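PDB 3OIO: transcriptional regulator (AraC-type DNA-binding domain-containing proteins) from Chromobacterium violaceum, which probably acts as a transcription factor of the AraC type, binding specific DNA sequences through the helix-turn-helix domain to which this fragment belongs. Local coordinates for residues L48-P52 and S53-L57; L61-A64 and R65-Q69. One frame throughout, in Å; residues are numbered along the deposited sequence.

Contact 1 of 2, residues L48-P52 and S53-L57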
loop_
_atom_site.group_PDB
_atom_site.type_symbol
_atom_site.label_atom_id
_atom_site.label_comp_id
_atom_site.label_asym_id
_atom_site.label_seq_id
_atom_site.Cartn_x
_atom_site.Cartn_y
_atom_site.Cartn_z
ATOM N N LEU A 48 -7.518 3.720 -11.907
ATOM C CA LEU A 48 -6.778 2.588 -11.366
ATOM C C LEU A 48 -7.639 1.337 -11.177
ATOM O O LEU A 48 -7.105 0.258 -10.979
ATOM C CB LEU A 48 -6.085 2.962 -10.062
ATOM C CG LEU A 48 -5.017 4.038 -10.240
ATOM C CD1 LEU A 48 -4.442 4.443 -8.894
ATOM C CD2 LEU A 48 -3.901 3.579 -11.222
ATOM N N GLY A 49 -8.962 1.489 -11.225
ATOM C CA GLY A 49 -9.887 0.341 -11.099
ATOM C C GLY A 49 -10.206 -0.169 -9.703
ATOM O O GLY A 49 -10.617 -1.320 -9.549
ATOM N N THR A 50 -10.001 0.651 -8.678
ATOM C CA THR A 50 -10.206 0.202 -7.297
ATOM C C THR A 50 -10.684 1.378 -6.442
ATOM O O THR A 50 -11.054 2.413 -6.983
ATOM C CB THR A 50 -8.922 -0.459 -6.745
ATOM O OG1 THR A 50 -9.204 -1.110 -5.496
ATOM C CG2 THR A 50 -7.822 0.562 -6.584
ATOM N N VAL A 51 -10.777 1.190 -5.140
ATOM C CA VAL A 51 -11.141 2.270 -4.249
ATOM C C VAL A 51 -9.896 2.748 -3.519
ATOM O O VAL A 51 -8.917 2.005 -3.404
ATOM C CB VAL A 51 -12.286 1.881 -3.280
ATOM C CG1 VAL A 51 -13.537 1.481 -4.090
ATOM C CG2 VAL A 51 -11.875 0.757 -2.316
ATOM N N PRO A 52 -9.901 3.996 -3.041
ATOM C CA PRO A 52 -8.657 4.512 -2.454
ATOM C C PRO A 52 -8.085 3.668 -1.301
ATOM O O PRO A 52 -6.870 3.437 -1.260
ATOM C CB PRO A 52 -9.058 5.939 -1.986
ATOM C CG PRO A 52 -10.191 6.319 -2.885
ATOM C CD PRO A 52 -10.950 5.030 -3.136
ATOM N N SER A 53 -8.931 3.168 -0.410
ATOM C CA SER A 53 -8.461 2.398 0.746
ATOM C C SER A 53 -7.785 1.101 0.300
ATOM O O SER A 53 -6.806 0.640 0.911
ATOM C CB SER A 53 -9.619 2.106 1.704
ATOM O OG SER A 53 -10.599 1.356 1.033
ATOM N N LYS A 54 -8.298 0.511 -0.765
ATOM C CA LYS A 54 -7.699 -0.737 -1.265
ATOM C C LYS A 54 -6.394 -0.504 -1.993
ATOM O O LYS A 54 -5.434 -1.287 -1.815
ATOM C CB LYS A 54 -8.702 -1.530 -2.099
ATOM C CG LYS A 54 -9.806 -2.086 -1.185
ATOM C CD LYS A 54 -10.877 -2.841 -1.961
ATOM C CE LYS A 54 -11.988 -3.311 -1.001
ATOM N NZ LYS A 54 -13.043 -4.166 -1.657
ATOM N N TYR A 55 -6.299 0.608 -2.734
ATOM C CA TYR A 55 -5.018 0.946 -3.339
ATOM C C TYR A 55 -3.989 1.245 -2.219
ATOM O O TYR A 55 -2.819 0.866 -2.305
ATOM C CB TYR A 55 -5.159 2.152 -4.305
ATOM C CG TYR A 55 -3.873 2.427 -5.011
ATOM C CD1 TYR A 55 -3.560 1.799 -6.213
ATOM C CD2 TYR A 55 -2.917 3.271 -4.420
ATOM C CE1 TYR A 55 -2.315 2.026 -6.837
ATOM C CE2 TYR A 55 -1.681 3.494 -5.014
ATOM C CZ TYR A 55 -1.395 2.890 -6.233
ATOM O OH TYR A 55 -0.168 3.109 -6.824
ATOM N N TYR A 56 -4.428 1.925 -1.165
ATOM C CA TYR A 56 -3.513 2.240 -0.051
ATOM C C TYR A 56 -2.966 0.952 0.591
ATOM O O TYR A 56 -1.770 0.855 0.933
ATOM C CB TYR A 56 -4.264 3.081 1.005
ATOM C CG TYR A 56 -3.444 4.195 1.633
ATOM C CD1 TYR A 56 -2.035 4.088 1.767
ATOM C CD2 TYR A 56 -4.081 5.338 2.144
ATOM C CE1 TYR A 56 -1.287 5.134 2.345
ATOM C CE2 TYR A 56 -3.351 6.384 2.732
ATOM C CZ TYR A 56 -1.968 6.270 2.850
ATOM O OH TYR A 56 -1.292 7.301 3.446
ATOM N N LEU A 57 -3.833 -0.037 0.726
ATOM C CA LEU A 57 -3.399 -1.347 1.225
ATOM C C LEU A 57 -2.359 -1.946 0.249
ATOM O O LEU A 57 -1.333 -2.479 0.692
ATOM C CB LEU A 57 -4.586 -2.289 1.366
ATOM C CG LEU A 57 -4.219 -3.716 1.834
ATOM C CD1 LEU A 57 -3.546 -3.711 3.236
ATOM C CD2 LEU A 57 -5.492 -4.650 1.806
#

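Contact 2 of 2, residues L61-A64 and R65-Q69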
loop_
_atom_site.group_PDB
_atom_site.type_symbol
_atom_site.label_atom_id
_atom_site.label_comp_id
_atom_site.label_asym_id
_atom_site.label_seq_id
_atom_site.Cartn_x
_atom_site.Cartn_y
_atom_site.Cartn_z
ATOM N N LEU A 61 1.385 -2.946 1.321
ATOM C CA LEU A 61 1.874 -4.316 1.075
ATOM C C LEU A 61 3.146 -4.328 0.214
ATOM O O LEU A 61 4.054 -5.151 0.455
ATOM C CB LEU A 61 0.792 -5.162 0.388
ATOM C CG LEU A 61 -0.314 -5.563 1.392
ATOM C CD1 LEU A 61 -1.497 -6.155 0.597
ATOM C CD2 LEU A 61 0.140 -6.546 2.551
ATOM N N ASN A 62 3.225 -3.426 -0.785
ATOM C CA ASN A 62 4.445 -3.320 -1.553
ATOM C C ASN A 62 5.611 -2.768 -0.744
ATOM O O ASN A 62 6.755 -3.206 -0.954
ATOM C CB ASN A 62 4.202 -2.522 -2.853
ATOM C CG ASN A 62 3.683 -3.424 -3.960
ATOM O OD1 ASN A 62 4.465 -4.112 -4.646
ATOM N ND2 ASN A 62 2.361 -3.456 -4.129
ATOM N N ARG A 63 5.350 -1.815 0.168
ATOM C CA ARG A 63 6.441 -1.394 1.050
ATOM C C ARG A 63 6.891 -2.599 1.907
ATOM O O ARG A 63 8.098 -2.808 2.148
ATOM C CB ARG A 63 6.030 -0.189 1.926
ATOM C CG ARG A 63 7.092 0.214 2.977
ATOM C CD ARG A 63 8.502 0.527 2.450
ATOM N NE ARG A 63 8.602 1.470 1.330
ATOM C CZ ARG A 63 8.711 2.795 1.452
ATOM N NH1 ARG A 63 8.832 3.565 0.361
ATOM N NH2 ARG A 63 8.677 3.364 2.657
ATOM N N ALA A 64 5.931 -3.392 2.370
ATOM C CA ALA A 64 6.274 -4.576 3.190
ATOM C C ALA A 64 7.159 -5.530 2.375
ATOM O O ALA A 64 8.143 -6.118 2.882
ATOM C CB ALA A 64 4.999 -5.267 3.654
ATOM N N ARG A 65 6.810 -5.712 1.110
ATOM C CA ARG A 65 7.618 -6.577 0.245
ATOM C C ARG A 65 9.057 -6.055 0.158
ATOM O O ARG A 65 10.029 -6.851 0.240
ATOM C CB ARG A 65 6.959 -6.676 -1.147
ATOM C CG ARG A 65 7.775 -7.505 -2.157
ATOM C CD ARG A 65 6.968 -7.779 -3.404
ATOM N NE ARG A 65 7.755 -8.550 -4.350
ATOM C CZ ARG A 65 8.541 -8.015 -5.305
ATOM N NH1 ARG A 65 8.632 -6.696 -5.439
ATOM N NH2 ARG A 65 9.254 -8.803 -6.121
ATOM N N GLN A 66 9.205 -4.738 -0.034
ATOM C CA GLN A 66 10.528 -4.121 -0.038
ATOM C C GLN A 66 11.303 -4.405 1.250
ATOM O O GLN A 66 12.492 -4.738 1.195
ATOM C CB GLN A 66 10.447 -2.604 -0.349
ATOM C CG GLN A 66 9.890 -2.273 -1.760
ATOM C CD GLN A 66 9.622 -0.773 -2.000
ATOM O OE1 GLN A 66 8.945 -0.108 -1.216
ATOM N NE2 GLN A 66 10.113 -0.264 -3.104
ATOM N N LEU A 67 10.635 -4.309 2.399
ATOM C CA LEU A 67 11.270 -4.580 3.705
ATOM C C LEU A 67 11.618 -6.074 3.903
ATOM O O LEU A 67 12.637 -6.410 4.517
ATOM C CB LEU A 67 10.381 -4.081 4.856
ATOM C CG LEU A 67 10.168 -2.558 4.898
ATOM C CD1 LEU A 67 9.102 -2.226 5.953
ATOM C CD2 LEU A 67 11.455 -1.779 5.192
ATOM N N LEU A 68 10.788 -6.951 3.358
ATOM C CA LEU A 68 11.045 -8.383 3.408
ATOM C C LEU A 68 12.251 -8.745 2.592
ATOM O O LEU A 68 12.977 -9.700 2.929
ATOM C CB LEU A 68 9.840 -9.152 2.896
ATOM C CG LEU A 68 8.679 -9.140 3.926
ATOM C CD1 LEU A 68 7.383 -9.483 3.207
ATOM C CD2 LEU A 68 8.943 -10.126 5.102
ATOM N N GLN A 69 12.466 -7.995 1.521
ATOM C CA GLN A 69 13.608 -8.276 0.663
ATOM C C GLN A 69 14.906 -7.638 1.167
ATOM O O GLN A 69 15.985 -8.083 0.765
ATOM C CB GLN A 69 13.311 -7.898 -0.783
ATOM C CG GLN A 69 12.221 -8.751 -1.374
ATOM C CD GLN A 69 11.882 -8.386 -2.776
ATOM O OE1 GLN A 69 11.990 -7.227 -3.188
ATOM N NE2 GLN A 69 11.429 -9.358 -3.522
HETATM O O HOH W 1 7.102 -4.423 -4.509
#

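Contact 1 of 2, residues L48-P52 and S53-L57
The carbonyl oxygen of V51 takes two backbone N-H groups of the following helix. Y55 N lies 3.0 Å from V51 O with an N-H...O angle of 166°, a nearly straight bond, whereas K54 N, 3.1 Å from V51 O, reaches it along a strongly bent path and counts as weak. One residue on, Y56 N donates to P52 O over 2.9 Å. V51 thus occupies the N-cap position and P52 is the first residue of helix 52-70, which in the AraC-type DNA-binding domain is the long helix linking the two helix-turn-helix halves. Its N-terminal end is buried at P52, whose ring packs on M16, T26, E41 and F44.

The loop before the cap runs on past Y55, and L48 and T50 meet its side chain. In one of the two conformers modelled for L48, CD1 stands over one face of the Y55 ring, 4.2 Å from the centroid and 26° off the normal; this CH-pi contact is doubtful for the other. T50 CG2 comes instead to the edge, near the ring plane, and touches Y55 CB at 3.8 Å. With CG anti to its backbone N (chi1 -175°), Y55 carries its ring back beside L48; V13 of helix 7-17 also touches it. T50 OG1 rests against K54 CB at 3.5 Å, and V51 CG2 lies across the start of the lysine chain, 3.7 Å from K54 CG; the extended end leads away from the loop.

Contact 2 of 2, residues L61-A64 and R65-Q69
R63 and Q66, one helical turn apart, are joined by a side-chain hydrogen bond in one of the two conformers modelled for Q66, so the link need not be permanent. There R63 NE donates to Q66 OE1 over 3.0 Å, with an N-H...O angle of 162°. The oxygen lies at the guanidinium edge, in its plane, while the guanidinium and amide planes are turned 33° against each other. Bends at chi2 (56°) and again at chi3 turn the arginine forward, toward the C-terminal end, to set NE beside the amide.

A water makes the second polar link. It donates to N62 OD1 at 2.7 Å and accepts from R65 NH1 at 2.9 Å, lying in the plane of the R65 guanidinium at its edge. N62 ND2 is occupied separately by E58 O, so both ends of that amide are engaged.

Backbone bonds carry the rest. R65, Q66, L67 and L68 donate in turn to L61, N62, R63 and A64; the last of these, L68 N to A64 O, is 2.8 Å long.

L67 and L68 lie over the carbonyls of R63 and A64 as the helix dictates. Their apolar packing is with other helices: A64, L67 and L68 all touch I78 of helix 75-81, and A64 and L68 also meet F90 and Y94, respectively, of helix 87-98. The run of i+4 to i backbone bonds is that of a regular alpha-helix, here the C-terminal part of the long helix that, in AraC-type domains, links two helix-turn-helix units.

Overall arrangement
Both contacts belong to helix 52-70 and follow one another along the chain: 48-57 closes before 61-69 opens, and their centres are about 18 Å apart, on opposite sides of the chain's centre. They meet where L61 N comes 2.8 Å from L57 O, one turn on. Contact 1 starts the helix and faces helices 7-17, 26-33 and 37-47, whereas contact 2 lies near its far end and meets helices 75-81, 87-98 and 102-107. L57 and L61, one from each contact, both touch F84. This placement fits the two-lobed AraC-type domain, in which one helix bridges two helix-turn-helix units that in some relatives both contact DNA; no DNA is present here.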